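C-domain type II peptide synthetase (Streptomyces globisporus, PDB 4ZNM) is a condensation-domain protein of the peptide synthetase type, built on the fold of the CoA-dependent acyltransferase clan. Local coordinates at residues A[217-222]-A[315-320]; A[224-229]-A[289-294]. One frame throughout, in Å; residues are numbered along the deposited sequence.

Interaction 1: A[217-222]-A[315-320]; sequences RKRLQG and PLRTDL
Arg317 and Arg219 exchange bonds across this contact, their side chains crossing at a slant, each guanidinium finding backbone carbonyl oxygen of the other segment. NH1 of Arg317 donates to Arg219 O at 2.8 Å, with an N-H...O angle of 150° and the oxygen close to the guanidinium plane. The same nitrogen gives a longer bond to Gln221 O at 3.1 Å, entering from above that carbonyl plane, so one NH1 ties together two carbonyls of the chain leaving the helix. In return, Arg219 NH2 meets Arg317 O at 2.6 Å, almost in line with the C=O bond although the N-H...O angle is a bent 134°. The two guanidinium planes are not far from parallel.

Nearer the strand backbone, Leu220 CD2 rests on Arg317 CB at 3.9 Å, while Leu220 CD1 meets the ring of Pro315 at CG, also 3.9 Å away. The straight chain of Arg317, with CG anti to the backbone N (chi1 -178°), carries its head from the strand to the helix end.

Further out, salt bridges from NE to Asp288 and Glu339 orient Arg317 and Arg219 respectively, and Thr336 shares Arg317 O. Leu220 is where the backbone departs from the helix. Arg317 thus binds Arg219 O, on the last helical residue, and Gln221 O in the turn after it, joining the C-terminal end of helix 207-219 to strand 312-319 in the condensation-domain fold.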
ATOM      1  N   ARG A 217      11.761   3.847  23.213  1.00 32.12           N
ATOM      2  CA  ARG A 217      12.421   5.025  23.765  1.00 36.37           C
ATOM      3  C   ARG A 217      13.933   4.824  23.679  1.00 32.82           C
ATOM      4  O   ARG A 217      14.672   5.713  23.236  1.00 34.44           O
ATOM      5  CB  ARG A 217      12.025   5.267  25.232  1.00 39.18           C
ATOM      6  CG  ARG A 217      10.687   5.964  25.435  1.00 44.40           C
ATOM      7  CD  ARG A 217      10.415   6.211  26.943  1.00 53.76           C
ATOM      8  NE  ARG A 217       9.063   5.791  27.324  1.00 62.81           N
ATOM      9  CZ  ARG A 217       8.768   4.773  28.137  1.00 69.81           C
ATOM     10  NH1 ARG A 217       9.724   4.044  28.717  1.00 70.59           N
ATOM     11  NH2 ARG A 217       7.495   4.491  28.390  1.00 75.40           N
ATOM     12  N   LYS A 218      14.392   3.650  24.095  1.00 33.55           N
ATOM     13  CA  LYS A 218      15.832   3.359  24.047  1.00 33.94           C
ATOM     14  C   LYS A 218      16.309   3.199  22.615  1.00 33.27           C
ATOM     15  O   LYS A 218      17.296   3.793  22.217  1.00 32.62           O
ATOM     16  CB  LYS A 218      16.182   2.092  24.834  1.00 52.07           C
ATOM     17  CG  LYS A 218      15.851   2.154  26.316  1.00 79.86           C
ATOM     18  CD  LYS A 218      16.065   0.802  26.997  1.00104.31           C
ATOM     19  CE  LYS A 218      15.822   0.895  28.500  1.00113.11           C
ATOM     20  NZ  LYS A 218      15.951  -0.421  29.190  1.00109.42           N
ATOM     21  N   ARG A 219      15.609   2.374  21.841  1.00 32.10           N
ATOM     22  CA  ARG A 219      16.040   2.075  20.485  1.00 33.21           C
ATOM     23  C   ARG A 219      16.105   3.301  19.580  1.00 30.12           C
ATOM     24  O   ARG A 219      16.974   3.409  18.721  1.00 29.73           O
ATOM     25  CB  ARG A 219      15.103   1.061  19.858  1.00 30.73           C
ATOM     26  CG  ARG A 219      15.661   0.435  18.602  1.00 38.01           C
ATOM     27  CD  ARG A 219      16.907  -0.435  18.886  1.00 41.29           C
ATOM     28  NE  ARG A 219      17.131  -1.217  17.700  1.00 44.63           N
ATOM     29  CZ  ARG A 219      17.716  -0.759  16.598  1.00 45.05           C
ATOM     30  NH1 ARG A 219      18.210   0.471  16.558  1.00 48.73           N
ATOM     31  NH2 ARG A 219      17.817  -1.550  15.535  1.00 39.83           N
ATOM     32  N   LEU A 220      15.157   4.210  19.745  1.00 29.84           N
ATOM     33  CA  LEU A 220      15.081   5.379  18.891  1.00 28.93           C
ATOM     34  C   LEU A 220      15.596   6.655  19.552  1.00 29.38           C
ATOM     35  O   LEU A 220      15.344   7.763  19.075  1.00 29.23           O
ATOM     36  CB  LEU A 220      13.644   5.576  18.457  1.00 29.18           C
ATOM     37  CG  LEU A 220      13.126   4.480  17.549  1.00 27.57           C
ATOM     38  CD1 LEU A 220      11.696   4.776  17.150  1.00 26.92           C
ATOM     39  CD2 LEU A 220      14.014   4.270  16.318  1.00 26.86           C
ATOM     40  N   GLN A 221      16.343   6.490  20.632  1.00 35.67           N
ATOM     41  CA  GLN A 221      17.001   7.613  21.275  1.00 38.89           C
ATOM     42  C   GLN A 221      17.842   8.404  20.276  1.00 30.35           C
ATOM     43  O   GLN A 221      18.833   7.891  19.750  1.00 31.11           O
ATOM     44  CB  GLN A 221      17.885   7.119  22.408  1.00 45.56           C
ATOM     45  CG  GLN A 221      18.663   8.194  23.122  1.00 61.40           C
ATOM     46  CD  GLN A 221      17.878   8.784  24.248  1.00 84.36           C
ATOM     47  OE1 GLN A 221      16.893   9.484  24.027  1.00 83.40           O
ATOM     48  NE2 GLN A 221      18.291   8.488  25.476  1.00 99.83           N
ATOM     49  N   GLY A 222      17.469   9.657  20.044  1.00 38.02           N
ATOM     50  CA  GLY A 222      18.226  10.511  19.151  1.00 35.32           C
ATOM     51  C   GLY A 222      18.061  10.158  17.692  1.00 39.95           C
ATOM     52  O   GLY A 222      18.767  10.699  16.839  1.00 42.64           O
ATOM     53  N   PRO A 315       8.923   2.271  12.358  1.00 25.46           N
ATOM     54  CA  PRO A 315      10.274   2.765  12.051  1.00 26.12           C
ATOM     55  C   PRO A 315      11.354   1.705  12.245  1.00 22.74           C
ATOM     56  O   PRO A 315      11.375   0.997  13.253  1.00 29.41           O
ATOM     57  CB  PRO A 315      10.448   3.936  13.018  1.00 28.47           C
ATOM     58  CG  PRO A 315       9.438   3.728  14.092  1.00 35.27           C
ATOM     59  CD  PRO A 315       8.313   2.962  13.503  1.00 32.44           C
ATOM     60  N   LEU A 316      12.232   1.603  11.250  1.00 24.13           N
ATOM     61  CA  LEU A 316      13.314   0.611  11.233  1.00 23.19           C
ATOM     62  C   LEU A 316      14.635   1.345  11.298  1.00 27.35           C
ATOM     63  O   LEU A 316      15.002   2.019  10.339  1.00 25.91           O
ATOM     64  CB  LEU A 316      13.253  -0.248   9.961  1.00 22.42           C
ATOM     65  CG  LEU A 316      11.946  -1.005   9.770  1.00 22.57           C
ATOM     66  CD1 LEU A 316      11.932  -1.845   8.526  1.00 30.40           C
ATOM     67  CD2 LEU A 316      11.627  -1.865  10.965  1.00 26.37           C
ATOM     68  N   ARG A 317      15.323   1.230  12.430  1.00 26.79           N
ATOM     69  CA  ARG A 317      16.605   1.898  12.618  1.00 25.35           C
ATOM     70  C   ARG A 317      17.744   0.910  12.593  1.00 26.74           C
ATOM     71  O   ARG A 317      17.785   0.022  13.421  1.00 26.12           O
ATOM     72  CB  ARG A 317      16.642   2.633  13.941  1.00 30.59           C
ATOM     73  CG  ARG A 317      17.941   3.384  14.171  1.00 31.84           C
ATOM     74  CD  ARG A 317      17.914   4.113  15.488  1.00 28.66           C
ATOM     75  NE  ARG A 317      18.990   5.106  15.606  1.00 30.10           N
ATOM     76  CZ  ARG A 317      19.299   5.743  16.731  1.00 32.74           C
ATOM     77  NH1 ARG A 317      18.645   5.489  17.852  1.00 33.53           N
ATOM     78  NH2 ARG A 317      20.243   6.659  16.738  1.00 37.20           N
ATOM     79  N   THR A 318      18.679   1.102  11.666  1.00 25.87           N
ATOM     80  CA  THR A 318      19.840   0.221  11.547  1.00 27.91           C
ATOM     81  C   THR A 318      21.123   1.027  11.469  1.00 28.38           C
ATOM     82  O   THR A 318      21.188   2.071  10.799  1.00 29.73           O
ATOM     83  CB  THR A 318      19.742  -0.664  10.295  1.00 30.93           C
ATOM     84  OG1 THR A 318      18.473  -1.306  10.281  1.00 30.93           O
ATOM     85  CG2 THR A 318      20.830  -1.744  10.282  1.00 36.05           C
ATOM     86  N   ASP A 319      22.143   0.522  12.146  1.00 33.48           N
ATOM     87  CA  ASP A 319      23.461   1.144  12.163  1.00 30.08           C
ATOM     88  C   ASP A 319      24.355   0.414  11.204  1.00 29.23           C
ATOM     89  O   ASP A 319      24.679  -0.748  11.433  1.00 33.92           O
ATOM     90  CB  ASP A 319      24.062   1.104  13.557  1.00 38.84           C
ATOM     91  CG  ASP A 319      25.416   1.814  13.632  1.00 46.54           C
ATOM     92  OD1 ASP A 319      25.824   2.449  12.635  1.00 49.24           O
ATOM     93  OD2 ASP A 319      26.057   1.740  14.698  1.00 53.25           O
ATOM     94  N   LEU A 320      24.736   1.094  10.135  1.00 29.10           N
ATOM     95  CA  LEU A 320      25.513   0.509   9.054  1.00 30.57           C
ATOM     96  C   LEU A 320      27.006   0.732   9.265  1.00 38.03           C
ATOM     97  O   LEU A 320      27.821   0.334   8.427  1.00 33.22           O
ATOM     98  CB  LEU A 320      25.118   1.114   7.711  1.00 36.38           C
ATOM     99  CG  LEU A 320      23.971   0.446   6.940  1.00 47.87           C
ATOM    100  CD1 LEU A 320      22.657   0.495   7.707  1.00 54.87           C
ATOM    101  CD2 LEU A 320      23.845   1.135   5.608  1.00 46.87           C
TER

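Interaction 2: A[224-229]-A[289-294]; sequences RIIGLE and ITVPTF
Ile226 N donates to Thr290 O at 2.9 Å, an almost straight bond (N-H...O 165°) that is the direct hydrogen bond between 224-229 and 289-294. The same oxygen also receives a CA-H...O contact from Ile225, whose CA lies 3.4 Å from Thr290 O. Tight apolar packing continues beyond this carbonyl. Ile226 CG2 meets Val291 CG2 at 3.6 Å, the two branched side chains meeting at a slant; with CG1 anti to the backbone N (chi1 -167°), CG2 is the branch directed at the valine. Ile225 uses its own CG2 against Pro292 CD, 3.7 Å away, and the isoleucine runs nearly perpendicular to the proline. Ile225 CG1 approaches the Thr290 methyl more loosely, 4.1 Å from Thr290 CG2.

The Arg224 end is more open. Here the backbones are bridged by a water, which donates to Arg224 O at 2.7 Å and accepts from Thr290 N at 2.9 Å. The CB of Arg224 points away from the strand, and the residue is exposed, whereas the isoleucines and their partners are buried.

Ile226 and Val291 both pack against Leu280 of helix 268-284, while Ile225 touches Phe313 of strand 312-319 and Ile368 of strand 366-373. The contact therefore lies between that helix and these strands, where the chain approaching edge strand 227-229 crosses strand 288-295.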
ATOM      1  N   ARG A 224      16.329  10.143  14.017  1.00 31.28           N
ATOM      2  CA  ARG A 224      15.538  10.990  13.158  1.00 31.47           C
ATOM      3  C   ARG A 224      15.319  10.214  11.869  1.00 27.92           C
ATOM      4  O   ARG A 224      16.286   9.788  11.252  1.00 27.51           O
ATOM      5  CB  ARG A 224      16.246  12.320  12.882  1.00 29.62           C
ATOM      6  CG  ARG A 224      16.533  13.173  14.127  1.00 36.82           C
ATOM      7  CD  ARG A 224      15.300  13.939  14.588  1.00 42.04           C
ATOM      8  NE  ARG A 224      15.605  14.913  15.635  1.00 38.57           N
ATOM      9  CZ  ARG A 224      15.864  14.603  16.906  1.00 43.00           C
ATOM     10  NH1 ARG A 224      15.883  13.336  17.310  1.00 34.00           N
ATOM     11  NH2 ARG A 224      16.115  15.564  17.778  1.00 52.33           N
ATOM     12  N   ILE A 225      14.059  10.024  11.474  1.00 23.61           N
ATOM     13  CA  ILE A 225      13.760   9.445  10.166  1.00 23.84           C
ATOM     14  C   ILE A 225      14.557  10.221   9.117  1.00 28.64           C
ATOM     15  O   ILE A 225      14.590  11.435   9.146  1.00 24.98           O
ATOM     16  CB  ILE A 225      12.265   9.469   9.841  1.00 25.58           C
ATOM     17  CG1 ILE A 225      11.513   8.487  10.752  1.00 25.58           C
ATOM     18  CG2 ILE A 225      12.041   9.071   8.398  1.00 29.07           C
ATOM     19  CD1 ILE A 225       9.988   8.676  10.749  1.00 22.57           C
ATOM     20  N   ILE A 226      15.170   9.511   8.177  1.00 23.84           N
ATOM     21  CA  ILE A 226      16.002  10.142   7.171  1.00 24.37           C
ATOM     22  C   ILE A 226      15.107  10.883   6.166  1.00 27.30           C
ATOM     23  O   ILE A 226      14.091  10.348   5.688  1.00 29.25           O
ATOM     24  CB  ILE A 226      16.924   9.093   6.486  1.00 36.90           C
ATOM     25  CG1 ILE A 226      18.018   9.756   5.663  1.00 44.61           C
ATOM     26  CG2 ILE A 226      16.164   8.214   5.587  1.00 43.77           C
ATOM     27  CD1 ILE A 226      19.311   8.992   5.738  1.00 51.22           C
ATOM     28  N   GLY A 227      15.479  12.133   5.895  1.00 31.83           N
ATOM     29  CA  GLY A 227      14.792  12.966   4.915  1.00 35.56           C
ATOM     30  C   GLY A 227      15.455  12.987   3.549  1.00 35.44           C
ATOM     31  O   GLY A 227      16.678  12.913   3.439  1.00 40.34           O
ATOM     32  N   LEU A 228      14.633  13.046   2.502  1.00 31.18           N
ATOM     33  CA  LEU A 228      15.117  13.266   1.134  1.00 28.10           C
ATOM     34  C   LEU A 228      14.984  14.734   0.752  1.00 29.67           C
ATOM     35  O   LEU A 228      13.913  15.330   0.928  1.00 31.02           O
ATOM     36  CB  LEU A 228      14.321  12.422   0.141  1.00 28.57           C
ATOM     37  CG  LEU A 228      14.365  10.913   0.341  1.00 26.69           C
ATOM     38  CD1 LEU A 228      13.479  10.278  -0.716  1.00 28.39           C
ATOM     39  CD2 LEU A 228      15.810  10.413   0.257  1.00 33.52           C
ATOM     40  N   GLU A 229      16.042  15.319   0.203  1.00 28.56           N
ATOM     41  CA  GLU A 229      15.981  16.729  -0.136  1.00 36.21           C
ATOM     42  C   GLU A 229      15.070  16.874  -1.332  1.00 30.13           C
ATOM     43  O   GLU A 229      15.252  16.186  -2.346  1.00 26.48           O
ATOM     44  CB  GLU A 229      17.369  17.302  -0.445  1.00 39.81           C
ATOM     45  CG  GLU A 229      17.370  18.807  -0.643  1.00 60.29           C
ATOM     46  CD  GLU A 229      18.756  19.351  -0.940  1.00 73.02           C
ATOM     47  OE1 GLU A 229      19.680  18.539  -1.163  1.00 61.89           O
ATOM     48  OE2 GLU A 229      18.914  20.590  -0.952  1.00 88.51           O
ATOM     49  N   ILE A 289      20.749   4.930  10.140  1.00 29.68           N
ATOM     50  CA  ILE A 289      19.688   5.083   9.166  1.00 28.62           C
ATOM     51  C   ILE A 289      18.347   4.624   9.706  1.00 32.42           C
ATOM     52  O   ILE A 289      18.145   3.437  10.014  1.00 34.04           O
ATOM     53  CB  ILE A 289      20.052   4.325   7.879  1.00 32.32           C
ATOM     54  CG1 ILE A 289      21.259   5.010   7.221  1.00 35.87           C
ATOM     55  CG2 ILE A 289      18.872   4.275   6.928  1.00 32.47           C
ATOM     56  CD1 ILE A 289      21.620   4.432   5.882  1.00 40.20           C
ATOM     57  N   THR A 290      17.415   5.559   9.801  1.00 26.22           N
ATOM     58  CA  THR A 290      16.069   5.208  10.202  1.00 25.20           C
ATOM     59  C   THR A 290      15.093   5.478   9.049  1.00 24.33           C
ATOM     60  O   THR A 290      14.925   6.617   8.616  1.00 24.28           O
ATOM     61  CB  THR A 290      15.608   6.003  11.455  1.00 25.17           C
ATOM     62  OG1 THR A 290      16.483   5.748  12.556  1.00 30.46           O
ATOM     63  CG2 THR A 290      14.212   5.608  11.844  1.00 24.23           C
ATOM     64  N   VAL A 291      14.435   4.421   8.606  1.00 23.74           N
ATOM     65  CA  VAL A 291      13.481   4.461   7.484  1.00 24.21           C
ATOM     66  C   VAL A 291      12.234   3.701   7.903  1.00 23.29           C
ATOM     67  O   VAL A 291      12.325   2.579   8.384  1.00 23.58           O
ATOM     68  CB  VAL A 291      14.075   3.871   6.189  1.00 28.23           C
ATOM     69  CG1 VAL A 291      13.016   3.844   5.049  1.00 25.40           C
ATOM     70  CG2 VAL A 291      15.259   4.689   5.747  1.00 30.90           C
ATOM     71  N   PRO A 292      11.067   4.307   7.733  1.00 22.98           N
ATOM     72  CA  PRO A 292       9.852   3.598   8.108  1.00 23.96           C
ATOM     73  C   PRO A 292       9.405   2.648   7.012  1.00 27.40           C
ATOM     74  O   PRO A 292       9.676   2.867   5.817  1.00 24.44           O
ATOM     75  CB  PRO A 292       8.813   4.723   8.285  1.00 28.19           C
ATOM     76  CG  PRO A 292       9.324   5.838   7.470  1.00 31.37           C
ATOM     77  CD  PRO A 292      10.800   5.722   7.406  1.00 23.98           C
ATOM     78  N   THR A 293       8.746   1.582   7.436  1.00 25.77           N
ATOM     79  CA  THR A 293       8.014   0.727   6.527  1.00 24.37           C
ATOM     80  C   THR A 293       6.573   0.814   6.973  1.00 26.12           C
ATOM     81  O   THR A 293       6.286   1.465   7.982  1.00 24.09           O
ATOM     82  CB  THR A 293       8.530  -0.749   6.569  1.00 23.83           C
ATOM     83  OG1 THR A 293       8.019  -1.478   5.443  1.00 26.91           O
ATOM     84  CG2 THR A 293       8.108  -1.448   7.854  1.00 27.39           C
ATOM     85  N   PHE A 294       5.675   0.157   6.242  1.00 24.49           N
ATOM     86  CA  PHE A 294       4.323  -0.107   6.738  1.00 28.21           C
ATOM     87  C   PHE A 294       4.238  -1.595   6.983  1.00 28.14           C
ATOM     88  O   PHE A 294       4.476  -2.406   6.071  1.00 27.76           O
ATOM     89  CB  PHE A 294       3.218   0.290   5.740  1.00 22.60           C
ATOM     90  CG  PHE A 294       2.866   1.729   5.742  1.00 25.20           C
ATOM     91  CD1 PHE A 294       2.096   2.266   6.760  1.00 26.52           C
ATOM     92  CD2 PHE A 294       3.229   2.536   4.679  1.00 27.33           C
ATOM     93  CE1 PHE A 294       1.722   3.586   6.743  1.00 27.89           C
ATOM     94  CE2 PHE A 294       2.883   3.864   4.650  1.00 27.42           C
ATOM     95  CZ  PHE A 294       2.130   4.408   5.690  1.00 29.78           C
TER
HETATM   96  O   HOH W   1      18.244   8.289  10.138  1.00 30.96           O

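Overall arrangement
Interactions 1 and 2 have centres 11 Å apart and meet through the two-stranded antiparallel sheet of 288-295 and 312-319. Backbone pairing joins them directly: Thr318 N lies 2.9 Å from Ile289 O, and Leu316 O lies 3.0 Å from Val291 N, both probable hydrogen bonds. Along the chain the order is 217-222, 224-229, 289-294, 315-320, so interaction 2 is nested within the loop closed by interaction 1. The chain leaving helix 207-219 thus contacts the two paired strands in succession, first 312-319 and then 288-295, before entering strand 227-229 at the edge of the five-stranded sheet. Together the contacts connect helix, strand pair and larger sheet within the condensation domain.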